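Local coordinates for protein thiosulfate sulfurtransferase TUM1 (Saccharomyces cerevisiae, PDB 3UTN) that accepts persulfide sulfur from the cysteine desulfurase NFS1 and passes it to UBA4 in the pathway that 2-thiolates the wobble uridine of tRNAs, at residues F192-S197 / A201-A206; D82-K87 / D102-N107; T278-G283 / T293-A298; A34-V39 / K155-S160. All blocks are in the same frame, centred on the assembly; numbering follows the deposited sequence. Where two conformers were deposited one is given.

How the contacts relate
The four contacts are divided between the two rhodanese domains of one chain, and no hydrogen bond crosses any of them. Contacts 1 and 3 belong to the C-terminal, catalytic domain and reach the same parallel sheet: strands 205-208 and 278-281 are neighbours there, joined by N205 O to I279 N at 2.6 Å. All three residues that touch in contact 3 are buried, while contact 1 combines the buried pair L194 and F204 with the exposed K203. In the other domain, contact 2 buries I84 of a loop against helix 98-107, and contact 4 is a surface contact between a helix and a proline-containing loop. The centres of contacts 1 and 4 lie about 42 Å apart, on opposite sides of the chain's centre.

Contact 1: F192-S197 / A201-A206; sequences FQLVKS and AKKFNA
L194 and F204 pack against each other where helix 188-196, the short helix 200-203 and the start of strand 205-208 come together in the C-terminal rhodanese domain, beside strand 278-281 of its parallel sheet. The apolar part of the contact is carried by the forked end of L194, whose two methyl groups both reach the same corner of the phenylalanine ring: CD1 lies 3.3 Å from F204 CE1, and CD2 lies 3.5 Å from that same CE1 atom. CD1 approaches the ring obliquely, and the two side chains cross at about a right angle. CG of F204 stands beside its backbone N (chi1 -63°), and this first torsion turns the ring toward the leucine. I279 touches both side chains and ties the pair to the sheet. Replacing L194 by an alanine would probably leave the CE1 corner of F204 without its methyl partners and open a gap between the helix and the ring.

At the exposed margin the end of K203, bent at three successive torsions, lies against the leucine, with K203 NZ 3.5 Å from L194 CD2. The polar bonds stay clear of the leucine: the same NZ forms a salt bridge with E199, and Q193 O accepts from both S197 N and S197 OG, which arrive from opposite faces of its carbonyl plane; the hydroxyl bond is 2.6 Å long, with OG tilted 29° from that plane.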
loop_
_atom_site.group_PDB
_atom_site.type_symbol
_atom_site.label_atom_id
_atom_site.label_comp_id
_atom_site.label_asym_id
_atom_site.label_seq_id
_atom_site.Cartn_x
_atom_site.Cartn_y
_atom_site.Cartn_z
ATOM N N PHE A 192 9.043 3.662 -18.008
ATOM C CA PHE A 192 10.136 3.449 -18.918
ATOM C C PHE A 192 10.414 4.684 -19.750
ATOM O O PHE A 192 11.555 5.091 -19.854
ATOM C CB PHE A 192 9.908 2.245 -19.819
ATOM C CG PHE A 192 11.095 1.921 -20.651
ATOM C CD1 PHE A 192 12.255 1.453 -20.053
ATOM C CD2 PHE A 192 11.082 2.136 -22.023
ATOM C CE1 PHE A 192 13.370 1.167 -20.813
ATOM C CE2 PHE A 192 12.197 1.854 -22.788
ATOM C CZ PHE A 192 13.345 1.371 -22.182
ATOM N N GLN A 193 9.372 5.282 -20.320
ATOM C CA GLN A 193 9.543 6.504 -21.105
ATOM C C GLN A 193 10.196 7.585 -20.263
ATOM O O GLN A 193 11.137 8.231 -20.705
ATOM C CB GLN A 193 8.218 7.001 -21.693
ATOM C CG GLN A 193 8.333 8.285 -22.516
ATOM C CD GLN A 193 9.465 8.271 -23.546
ATOM O OE1 GLN A 193 9.917 7.214 -23.996
ATOM N NE2 GLN A 193 9.921 9.459 -23.928
ATOM N N LEU A 194 9.703 7.760 -19.042
ATOM C CA LEU A 194 10.268 8.740 -18.129
ATOM C C LEU A 194 11.740 8.486 -17.899
ATOM O O LEU A 194 12.545 9.411 -17.888
ATOM C CB LEU A 194 9.517 8.731 -16.799
ATOM C CG LEU A 194 8.132 9.364 -16.893
ATOM C CD1 LEU A 194 7.325 8.999 -15.663
ATOM C CD2 LEU A 194 8.241 10.871 -17.092
ATOM N N VAL A 195 12.087 7.218 -17.732
ATOM C CA VAL A 195 13.461 6.847 -17.483
ATOM C C VAL A 195 14.260 6.890 -18.773
ATOM O O VAL A 195 15.364 7.420 -18.796
ATOM C CB VAL A 195 13.555 5.459 -16.838
ATOM C CG1 VAL A 195 15.004 5.023 -16.716
ATOM C CG2 VAL A 195 12.897 5.495 -15.473
ATOM N N LYS A 196 13.689 6.328 -19.835
ATOM C CA LYS A 196 14.318 6.358 -21.149
ATOM C C LYS A 196 14.589 7.795 -21.561
ATOM O O LYS A 196 15.655 8.097 -22.077
ATOM C CB LYS A 196 13.445 5.660 -22.190
ATOM C CG LYS A 196 14.079 5.582 -23.566
ATOM C CD LYS A 196 13.189 4.839 -24.545
ATOM C CE LYS A 196 13.844 4.753 -25.916
ATOM N NZ LYS A 196 15.249 4.260 -25.840
ATOM N N SER A 197 13.626 8.679 -21.317
ATOM C CA SER A 197 13.780 10.092 -21.655
ATOM C C SER A 197 14.638 10.843 -20.642
ATOM O O SER A 197 14.962 12.010 -20.849
ATOM C CB SER A 197 12.419 10.763 -21.790
ATOM O OG SER A 197 11.738 10.739 -20.552
ATOM N N ALA A 201 13.420 11.677 -12.856
ATOM C CA ALA A 201 13.794 12.533 -11.735
ATOM C C ALA A 201 13.423 13.990 -12.001
ATOM O O ALA A 201 13.076 14.722 -11.077
ATOM C CB ALA A 201 15.276 12.405 -11.425
ATOM N N LYS A 202 13.484 14.392 -13.272
ATOM C CA LYS A 202 13.152 15.754 -13.686
ATOM C C LYS A 202 11.682 16.059 -13.451
ATOM O O LYS A 202 11.341 17.093 -12.887
ATOM C CB LYS A 202 13.476 15.972 -15.167
ATOM C CG LYS A 202 14.941 16.225 -15.484
ATOM C CD LYS A 202 15.142 16.421 -16.983
ATOM C CE LYS A 202 16.616 16.523 -17.352
ATOM N NZ LYS A 202 17.310 15.206 -17.279
ATOM N N LYS A 203 10.816 15.151 -13.887
ATOM C CA LYS A 203 9.383 15.376 -13.825
ATOM C C LYS A 203 8.773 14.873 -12.526
ATOM O O LYS A 203 7.695 15.305 -12.147
ATOM C CB LYS A 203 8.667 14.737 -15.021
ATOM C CG LYS A 203 9.121 15.236 -16.386
ATOM C CD LYS A 203 7.939 15.637 -17.262
ATOM C CE LYS A 203 7.119 14.447 -17.739
ATOM N NZ LYS A 203 7.727 13.782 -18.927
ATOM N N PHE A 204 9.459 13.957 -11.849
ATOM C CA PHE A 204 8.889 13.312 -10.674
ATOM C C PHE A 204 9.862 13.152 -9.537
ATOM O O PHE A 204 11.063 13.000 -9.732
ATOM C CB PHE A 204 8.341 11.922 -11.021
ATOM C CG PHE A 204 7.220 11.948 -12.005
ATOM C CD1 PHE A 204 7.475 11.861 -13.364
ATOM C CD2 PHE A 204 5.907 12.068 -11.576
ATOM C CE1 PHE A 204 6.436 11.898 -14.279
ATOM C CE2 PHE A 204 4.865 12.098 -12.486
ATOM C CZ PHE A 204 5.130 12.015 -13.841
ATOM N N ASN A 205 9.309 13.185 -8.336
ATOM C CA ASN A 205 9.946 12.567 -7.210
ATOM C C ASN A 205 9.621 11.107 -7.386
ATOM O O ASN A 205 8.461 10.714 -7.382
ATOM C CB ASN A 205 9.342 13.085 -5.924
ATOM C CG ASN A 205 9.319 14.589 -5.877
ATOM O OD1 ASN A 205 10.362 15.223 -5.945
ATOM N ND2 ASN A 205 8.128 15.166 -5.792
ATOM N N ALA A 206 10.640 10.303 -7.609
ATOM C CA ALA A 206 10.388 8.905 -7.828
ATOM C C ALA A 206 11.049 8.174 -6.694
ATOM O O ALA A 206 12.267 8.168 -6.563
ATOM C CB ALA A 206 10.909 8.463 -9.180
#

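Contact 2: D82-K87 / D102-N107; sequences DAISDK and DDAMSN
I84 meets A104 and M105 where the loop after strand 77-78 of the N-terminal rhodanese domain folds back on helix 98-107, which leads into strand 115-119 of the same parallel sheet. The isoleucine is the centre of an inverse gamma turn, and its CB points toward the helix. Its two branches part from there: CG1 stands beside the backbone N (chi1 -43°), whereas CG2 lies anti to it, and both come up against the single methyl of A104. I84 CG1 is 3.4 Å from A104 CB, a snug approach for two carbons. The CD1 end of that branch lies 3.6 Å from A104 CB and I84 CG2 3.7 Å from it, so three carbons of I84 gather round the methyl. The small alanine side chain probably allows this close approach, the CA atoms of I84 and A104 being 6.3 Å apart.

M105 comes in from the next position on the helix. Its CB does not point straight at the loop, but bends at chi2 and chi3 bring the end of the chain nearer, and the long axes of M105 and I84 are roughly perpendicular. F79 touches both of these side chains. The contact between them is looser than that with the alanine, M105 CE lying 4.2 Å from I84 CD1.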
loop_
_atom_site.group_PDB
_atom_site.type_symbol
_atom_site.label_atom_id
_atom_site.label_comp_id
_atom_site.label_asym_id
_atom_site.label_seq_id
_atom_site.Cartn_x
_atom_site.Cartn_y
_atom_site.Cartn_z
ATOM N N ASP A 82 -3.111 -11.007 -2.227
ATOM C CA ASP A 82 -2.675 -11.882 -3.308
ATOM C C ASP A 82 -3.785 -12.169 -4.296
ATOM O O ASP A 82 -3.580 -12.065 -5.500
ATOM C CB ASP A 82 -2.144 -13.193 -2.750
ATOM C CG ASP A 82 -0.881 -13.009 -1.971
ATOM O OD1 ASP A 82 -0.059 -12.157 -2.361
ATOM O OD2 ASP A 82 -0.707 -13.717 -0.967
ATOM N N ALA A 83 -4.949 -12.548 -3.783
ATOM C CA ALA A 83 -6.074 -12.915 -4.632
ATOM C C ALA A 83 -6.648 -11.698 -5.330
ATOM O O ALA A 83 -7.033 -11.771 -6.491
ATOM C CB ALA A 83 -7.142 -13.627 -3.823
ATOM N N ILE A 84 -6.685 -10.573 -4.627
ATOM C CA ILE A 84 -7.244 -9.351 -5.182
ATOM C C ILE A 84 -6.121 -8.563 -5.840
ATOM O O ILE A 84 -5.756 -7.459 -5.434
ATOM C CB ILE A 84 -8.007 -8.541 -4.128
ATOM C CG1 ILE A 84 -8.852 -9.495 -3.275
ATOM C CG2 ILE A 84 -8.854 -7.468 -4.800
ATOM C CD1 ILE A 84 -9.437 -8.894 -2.021
ATOM N N SER A 85 -5.562 -9.185 -6.863
ATOM C CA SER A 85 -4.479 -8.626 -7.618
ATOM C C SER A 85 -4.643 -9.193 -9.010
ATOM O O SER A 85 -5.503 -10.052 -9.239
ATOM C CB SER A 85 -3.139 -9.060 -7.026
ATOM O OG SER A 85 -2.988 -10.463 -7.104
ATOM N N ASP A 86 -3.834 -8.707 -9.940
ATOM C CA ASP A 86 -3.778 -9.318 -11.243
ATOM C C ASP A 86 -2.872 -10.535 -11.159
ATOM O O ASP A 86 -1.676 -10.452 -11.422
ATOM C CB ASP A 86 -3.285 -8.331 -12.294
ATOM C CG ASP A 86 -3.434 -8.869 -13.699
ATOM O OD1 ASP A 86 -3.941 -10.000 -13.850
ATOM O OD2 ASP A 86 -3.051 -8.167 -14.649
ATOM N N LYS A 87 -3.453 -11.668 -10.782
ATOM C CA LYS A 87 -2.697 -12.915 -10.661
ATOM C C LYS A 87 -2.225 -13.433 -12.021
ATOM O O LYS A 87 -1.340 -14.284 -12.090
ATOM C CB LYS A 87 -3.514 -13.980 -9.920
ATOM C CG LYS A 87 -3.894 -13.575 -8.503
ATOM C CD LYS A 87 -4.169 -14.774 -7.605
ATOM C CE LYS A 87 -5.530 -15.400 -7.867
ATOM N NZ LYS A 87 -6.026 -16.144 -6.671
ATOM N N ASP A 102 -14.020 -6.242 -8.044
ATOM C CA ASP A 102 -15.451 -6.271 -7.775
ATOM C C ASP A 102 -15.885 -7.621 -7.249
ATOM O O ASP A 102 -16.646 -7.696 -6.289
ATOM C CB ASP A 102 -16.239 -5.919 -9.030
ATOM C CG ASP A 102 -16.087 -4.475 -9.411
ATOM O OD1 ASP A 102 -15.527 -3.704 -8.597
ATOM O OD2 ASP A 102 -16.514 -4.110 -10.524
ATOM N N ASP A 103 -15.386 -8.680 -7.879
ATOM C CA ASP A 103 -15.700 -10.037 -7.462
ATOM C C ASP A 103 -15.224 -10.265 -6.051
ATOM O O ASP A 103 -15.951 -10.818 -5.242
ATOM C CB ASP A 103 -15.083 -11.058 -8.416
ATOM C CG ASP A 103 -15.794 -11.089 -9.752
ATOM O OD1 ASP A 103 -16.852 -10.440 -9.860
ATOM O OD2 ASP A 103 -15.296 -11.745 -10.689
ATOM N N ALA A 104 -14.010 -9.808 -5.762
ATOM C CA ALA A 104 -13.467 -9.898 -4.420
ATOM C C ALA A 104 -14.392 -9.185 -3.449
ATOM O O ALA A 104 -14.835 -9.768 -2.468
ATOM C CB ALA A 104 -12.076 -9.298 -4.372
ATOM N N MET A 105 -14.696 -7.924 -3.744
ATOM C CA MET A 105 -15.576 -7.133 -2.899
ATOM C C MET A 105 -16.913 -7.827 -2.727
ATOM O O MET A 105 -17.430 -7.933 -1.617
ATOM C CB MET A 105 -15.791 -5.752 -3.498
ATOM C CG MET A 105 -14.553 -4.891 -3.555
ATOM S SD MET A 105 -13.718 -4.799 -1.966
ATOM C CE MET A 105 -12.423 -6.011 -2.211
ATOM N N SER A 106 -17.456 -8.300 -3.843
ATOM C CA SER A 106 -18.704 -9.036 -3.839
ATOM C C SER A 106 -18.589 -10.262 -2.945
ATOM O O SER A 106 -19.416 -10.462 -2.056
ATOM C CB SER A 106 -19.076 -9.446 -5.268
ATOM O OG SER A 106 -19.283 -8.299 -6.068
ATOM N N ASN A 107 -17.553 -11.064 -3.190
ATOM C CA ASN A 107 -17.291 -12.279 -2.430
ATOM C C ASN A 107 -17.216 -11.995 -0.937
ATOM O O ASN A 107 -17.701 -12.777 -0.127
ATOM C CB ASN A 107 -15.990 -12.929 -2.909
ATOM C CG ASN A 107 -15.752 -14.290 -2.288
ATOM O OD1 ASN A 107 -16.374 -15.280 -2.670
ATOM N ND2 ASN A 107 -14.836 -14.345 -1.334
#

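Contact 3: T278-G283 / T293-A298; sequences TICSCG and TALELA
L295 packs against T278 and C280 inside the beta-alpha-beta unit formed by strand 278-281, helix 286-297 and strand 303-306 of the C-terminal rhodanese domain. The tight part of the contact rests on one methyl group. L295 CD1 lies 3.3 Å from C280 SG and 3.5 Å from T278 CG2. T278 and C280 are alternate residues of the strand with their CB atoms on the same side of the sheet, so a single leucine branch touches both. In T278 the methyl CG2 lies anti to the backbone N, which directs it to the leucine and leaves OG1 to bond with N205 of the neighbouring strand. I291 and V303 also pack on C280, and L261 of helix 255-267 on L295.

The nearest CA atoms, of T278 and L295, are 8.5 Å apart, and it is the leucine side chain that bridges the interval. Beyond its methyl the contact gives way, on the helix, to a partly exposed side. E296, next to L295, is partly exposed, and its OE2 forms a salt bridge with K292. Further along the chain from the strand lies C282, the experimentally established persulfide-forming cysteine of the active site. It takes no part in the packing: C282 SG is 10.7 Å from T293 N, the nearest atom of segment 293-298, while its backbone N donates to the hydroxyl OG of S309.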
loop_
_atom_site.group_PDB
_atom_site.type_symbol
_atom_site.label_atom_id
_atom_site.label_comp_id
_atom_site.label_asym_id
_atom_site.label_seq_id
_atom_site.Cartn_x
_atom_site.Cartn_y
_atom_site.Cartn_z
ATOM N N THR A 278 4.798 12.723 -7.797
ATOM C CA THR A 278 5.627 11.711 -7.199
ATOM C C THR A 278 5.234 10.349 -7.699
ATOM O O THR A 278 4.065 10.064 -7.934
ATOM C CB THR A 278 5.590 11.804 -5.667
ATOM O OG1 THR A 278 6.178 13.047 -5.281
ATOM C CG2 THR A 278 6.378 10.674 -5.021
ATOM N N ILE A 279 6.240 9.524 -7.909
ATOM C CA ILE A 279 6.004 8.151 -8.225
ATOM C C ILE A 279 6.630 7.348 -7.122
ATOM O O ILE A 279 7.770 7.578 -6.733
ATOM C CB ILE A 279 6.588 7.762 -9.586
ATOM C CG1 ILE A 279 5.849 8.523 -10.685
ATOM C CG2 ILE A 279 6.491 6.257 -9.781
ATOM C CD1 ILE A 279 6.505 8.461 -12.042
ATOM N N CYS A 280 5.842 6.438 -6.586
ATOM C CA CYS A 280 6.353 5.483 -5.652
ATOM C C CYS A 280 6.374 4.142 -6.309
ATOM O O CYS A 280 5.483 3.783 -7.070
ATOM C CB CYS A 280 5.509 5.461 -4.395
ATOM S SG CYS A 280 5.702 7.022 -3.527
ATOM N N SER A 281 7.432 3.417 -6.023
ATOM C CA SER A 281 7.582 2.078 -6.495
ATOM C C SER A 281 8.233 1.346 -5.349
ATOM O O SER A 281 8.620 1.949 -4.349
ATOM C CB SER A 281 8.485 2.062 -7.723
ATOM O OG SER A 281 9.759 2.588 -7.398
ATOM N N CYS A 282 8.331 0.040 -5.483
ATOM C CA CYS A 282 9.159 -0.739 -4.593
ATOM C C CYS A 282 9.519 -1.941 -5.410
ATOM O O CYS A 282 9.782 -1.807 -6.604
ATOM C CB CYS A 282 8.396 -1.134 -3.338
ATOM S SG CYS A 282 6.768 -1.800 -3.701
ATOM N N GLY A 283 9.513 -3.109 -4.788
ATOM C CA GLY A 283 9.834 -4.333 -5.488
ATOM C C GLY A 283 8.636 -4.799 -6.272
ATOM O O GLY A 283 8.763 -5.245 -7.411
ATOM N N THR A 293 1.480 6.439 0.544
ATOM C CA THR A 293 0.520 6.847 1.545
ATOM C C THR A 293 1.140 7.825 2.520
ATOM O O THR A 293 0.515 8.826 2.868
ATOM C CB THR A 293 -0.031 5.619 2.276
ATOM O OG1 THR A 293 -0.688 4.786 1.316
ATOM C CG2 THR A 293 -1.011 6.018 3.353
ATOM N N ALA A 294 2.371 7.540 2.936
ATOM C CA ALA A 294 3.120 8.439 3.808
ATOM C C ALA A 294 3.307 9.794 3.144
ATOM O O ALA A 294 3.138 10.827 3.783
ATOM C CB ALA A 294 4.460 7.842 4.165
ATOM N N LEU A 295 3.639 9.774 1.856
ATOM C CA LEU A 295 3.829 11.002 1.096
ATOM C C LEU A 295 2.538 11.790 1.005
ATOM O O LEU A 295 2.512 12.987 1.273
ATOM C CB LEU A 295 4.365 10.690 -0.297
ATOM C CG LEU A 295 5.712 9.974 -0.292
ATOM C CD1 LEU A 295 6.165 9.704 -1.709
ATOM C CD2 LEU A 295 6.761 10.774 0.464
ATOM N N GLU A 296 1.459 11.110 0.647
ATOM C CA GLU A 296 0.164 11.756 0.587
ATOM C C GLU A 296 -0.252 12.253 1.956
ATOM O O GLU A 296 -0.838 13.326 2.084
ATOM C CB GLU A 296 -0.866 10.799 0.030
ATOM C CG GLU A 296 -0.625 10.534 -1.434
ATOM C CD GLU A 296 -1.214 9.227 -1.894
ATOM O OE1 GLU A 296 -1.665 8.424 -1.044
ATOM O OE2 GLU A 296 -1.225 9.014 -3.116
ATOM N N LEU A 297 0.068 11.465 2.974
ATOM C CA LEU A 297 -0.135 11.866 4.348
ATOM C C LEU A 297 0.615 13.155 4.626
ATOM O O LEU A 297 0.081 14.056 5.258
ATOM C CB LEU A 297 0.343 10.770 5.289
ATOM C CG LEU A 297 0.138 11.012 6.775
ATOM C CD1 LEU A 297 -1.345 11.157 7.067
ATOM C CD2 LEU A 297 0.727 9.830 7.512
ATOM N N ALA A 298 1.848 13.228 4.129
ATOM C CA ALA A 298 2.695 14.404 4.263
ATOM C C ALA A 298 2.222 15.542 3.370
ATOM O O ALA A 298 2.814 16.615 3.362
ATOM C CB ALA A 298 4.136 14.047 3.948
#

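Contact 4: A34-V39 / K155-S160; sequences AFVKLV and KYPLDS
The first torsion of V36 (chi1 -65°) places CG1 beside the backbone N and CG2 between that N and the carbonyl carbon, and the resulting fork meets the Y156-P157 pair. On the other side, CG of Y156 also stands beside its backbone N (chi1 -80°), which brings the CD1-CE1 edge of the ring to the valine. V36 CG1 lies near the ring plane, 3.5 Å from Y156 CD1, and V36 CG2 sits farther along the same edge, 3.7 Å from Y156 CE1. The valine thus meets the rim of the ring.

The contact joins helix 32-41 of the N-terminal rhodanese domain to the loop that follows helix 148-153. That helix ends in a Schellman motif, with K155 at positive phi, and the chain emerges from it into Y156 and P157. Y151 of the same helix meets the tyrosine ring, and P32 and K33 also touch Y156. Substituting an alanine for V36 would probably leave both the tyrosine edge and the proline ring without their methyl partners on the helix. P157 makes the tightest approach, with its CD 3.4 Å from V36 CG1.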
loop_
_atom_site.group_PDB
_atom_site.type_symbol
_atom_site.label_atom_id
_atom_site.label_comp_id
_atom_site.label_asym_id
_atom_site.label_seq_id
_atom_site.Cartn_x
_atom_site.Cartn_y
_atom_site.Cartn_z
ATOM N N ALA A 34 -10.058 7.238 16.408
ATOM C CA ALA A 34 -10.950 7.803 15.413
ATOM C C ALA A 34 -11.789 6.684 14.835
ATOM O O ALA A 34 -12.964 6.864 14.558
ATOM C CB ALA A 34 -10.166 8.504 14.326
ATOM N N PHE A 35 -11.181 5.516 14.681
ATOM C CA PHE A 35 -11.910 4.375 14.181
ATOM C C PHE A 35 -13.055 3.969 15.095
ATOM O O PHE A 35 -14.168 3.792 14.631
ATOM C CB PHE A 35 -10.994 3.187 13.928
ATOM C CG PHE A 35 -11.737 1.920 13.670
ATOM C CD1 PHE A 35 -12.364 1.704 12.448
ATOM C CD2 PHE A 35 -11.861 0.966 14.666
ATOM C CE1 PHE A 35 -13.061 0.535 12.211
ATOM C CE2 PHE A 35 -12.560 -0.203 14.434
ATOM C CZ PHE A 35 -13.159 -0.417 13.203
ATOM N N VAL A 36 -12.795 3.804 16.386
ATOM C CA VAL A 36 -13.880 3.389 17.271
ATOM C C VAL A 36 -14.909 4.500 17.367
ATOM O O VAL A 36 -16.109 4.235 17.432
ATOM C CB VAL A 36 -13.408 2.926 18.663
ATOM C CG1 VAL A 36 -12.567 1.668 18.528
ATOM C CG2 VAL A 36 -12.644 4.019 19.390
ATOM N N LYS A 37 -14.431 5.742 17.330
ATOM C CA LYS A 37 -15.323 6.887 17.289
ATOM C C LYS A 37 -16.192 6.759 16.048
ATOM O O LYS A 37 -17.409 6.863 16.119
ATOM C CB LYS A 37 -14.542 8.195 17.263
ATOM C CG LYS A 37 -15.443 9.412 17.340
ATOM C CD LYS A 37 -14.679 10.704 17.147
ATOM C CE LYS A 37 -15.655 11.862 17.214
ATOM N NZ LYS A 37 -14.939 13.147 17.395
ATOM N N LEU A 38 -15.547 6.508 14.918
ATOM C CA LEU A 38 -16.255 6.321 13.662
ATOM C C LEU A 38 -17.277 5.205 13.808
ATOM O O LEU A 38 -18.454 5.399 13.517
ATOM C CB LEU A 38 -15.275 6.015 12.535
ATOM C CG LEU A 38 -15.850 5.699 11.155
ATOM C CD1 LEU A 38 -16.451 6.934 10.510
ATOM C CD2 LEU A 38 -14.744 5.118 10.296
ATOM N N VAL A 39 -16.832 4.051 14.290
ATOM C CA VAL A 39 -17.721 2.914 14.470
ATOM C C VAL A 39 -18.873 3.278 15.390
ATOM O O VAL A 39 -20.026 3.046 15.062
ATOM C CB VAL A 39 -16.980 1.675 15.007
ATOM C CG1 VAL A 39 -17.958 0.546 15.292
ATOM C CG2 VAL A 39 -15.942 1.216 14.002
ATOM N N LYS A 155 -5.442 -2.003 22.903
ATOM C CA LYS A 155 -6.573 -2.849 23.270
ATOM C C LYS A 155 -7.895 -2.310 22.742
ATOM O O LYS A 155 -8.924 -2.350 23.401
ATOM C CB LYS A 155 -6.606 -3.068 24.788
ATOM C CG LYS A 155 -5.398 -3.838 25.306
ATOM C CD LYS A 155 -5.269 -3.720 26.816
ATOM C CE LYS A 155 -4.016 -4.427 27.312
ATOM N NZ LYS A 155 -3.992 -4.534 28.800
ATOM N N TYR A 156 -7.854 -1.798 21.526
ATOM C CA TYR A 156 -9.073 -1.415 20.863
ATOM C C TYR A 156 -9.875 -2.667 20.564
ATOM O O TYR A 156 -9.309 -3.761 20.572
ATOM C CB TYR A 156 -8.749 -0.610 19.625
ATOM C CG TYR A 156 -8.430 0.795 19.989
ATOM C CD1 TYR A 156 -9.411 1.775 19.926
ATOM C CD2 TYR A 156 -7.167 1.143 20.455
ATOM C CE1 TYR A 156 -9.135 3.073 20.284
ATOM C CE2 TYR A 156 -6.882 2.446 20.812
ATOM C CZ TYR A 156 -7.876 3.400 20.724
ATOM O OH TYR A 156 -7.614 4.688 21.079
ATOM N N PRO A 157 -11.198 -2.519 20.350
ATOM C CA PRO A 157 -12.069 -3.682 20.297
ATOM C C PRO A 157 -11.577 -4.690 19.301
ATOM O O PRO A 157 -11.372 -4.380 18.129
ATOM C CB PRO A 157 -13.404 -3.104 19.840
ATOM C CG PRO A 157 -13.372 -1.713 20.344
ATOM C CD PRO A 157 -11.957 -1.274 20.155
ATOM N N LEU A 158 -11.369 -5.896 19.790
ATOM C CA LEU A 158 -10.967 -6.975 18.944
ATOM C C LEU A 158 -12.049 -8.005 18.954
ATOM O O LEU A 158 -12.647 -8.301 19.989
ATOM C CB LEU A 158 -9.659 -7.586 19.425
ATOM C CG LEU A 158 -8.441 -6.717 19.146
ATOM C CD1 LEU A 158 -7.217 -7.342 19.785
ATOM C CD2 LEU A 158 -8.258 -6.550 17.647
ATOM N N ASP A 159 -12.322 -8.510 17.769
ATOM C CA ASP A 159 -13.049 -9.729 17.629
ATOM C C ASP A 159 -11.963 -10.794 17.683
ATOM O O ASP A 159 -11.225 -10.999 16.713
ATOM C CB ASP A 159 -13.787 -9.745 16.298
ATOM C CG ASP A 159 -14.356 -11.092 15.976
ATOM O OD1 ASP A 159 -14.412 -11.927 16.893
ATOM O OD2 ASP A 159 -14.736 -11.320 14.806
ATOM N N SER A 160 -11.843 -11.438 18.838
ATOM C CA SER A 160 -10.841 -12.476 19.030
ATOM C C SER A 160 -11.432 -13.830 18.686
ATOM O O SER A 160 -10.806 -14.859 18.902
ATOM C CB SER A 160 -10.326 -12.471 20.464
ATOM O OG SER A 160 -9.666 -11.251 20.745
#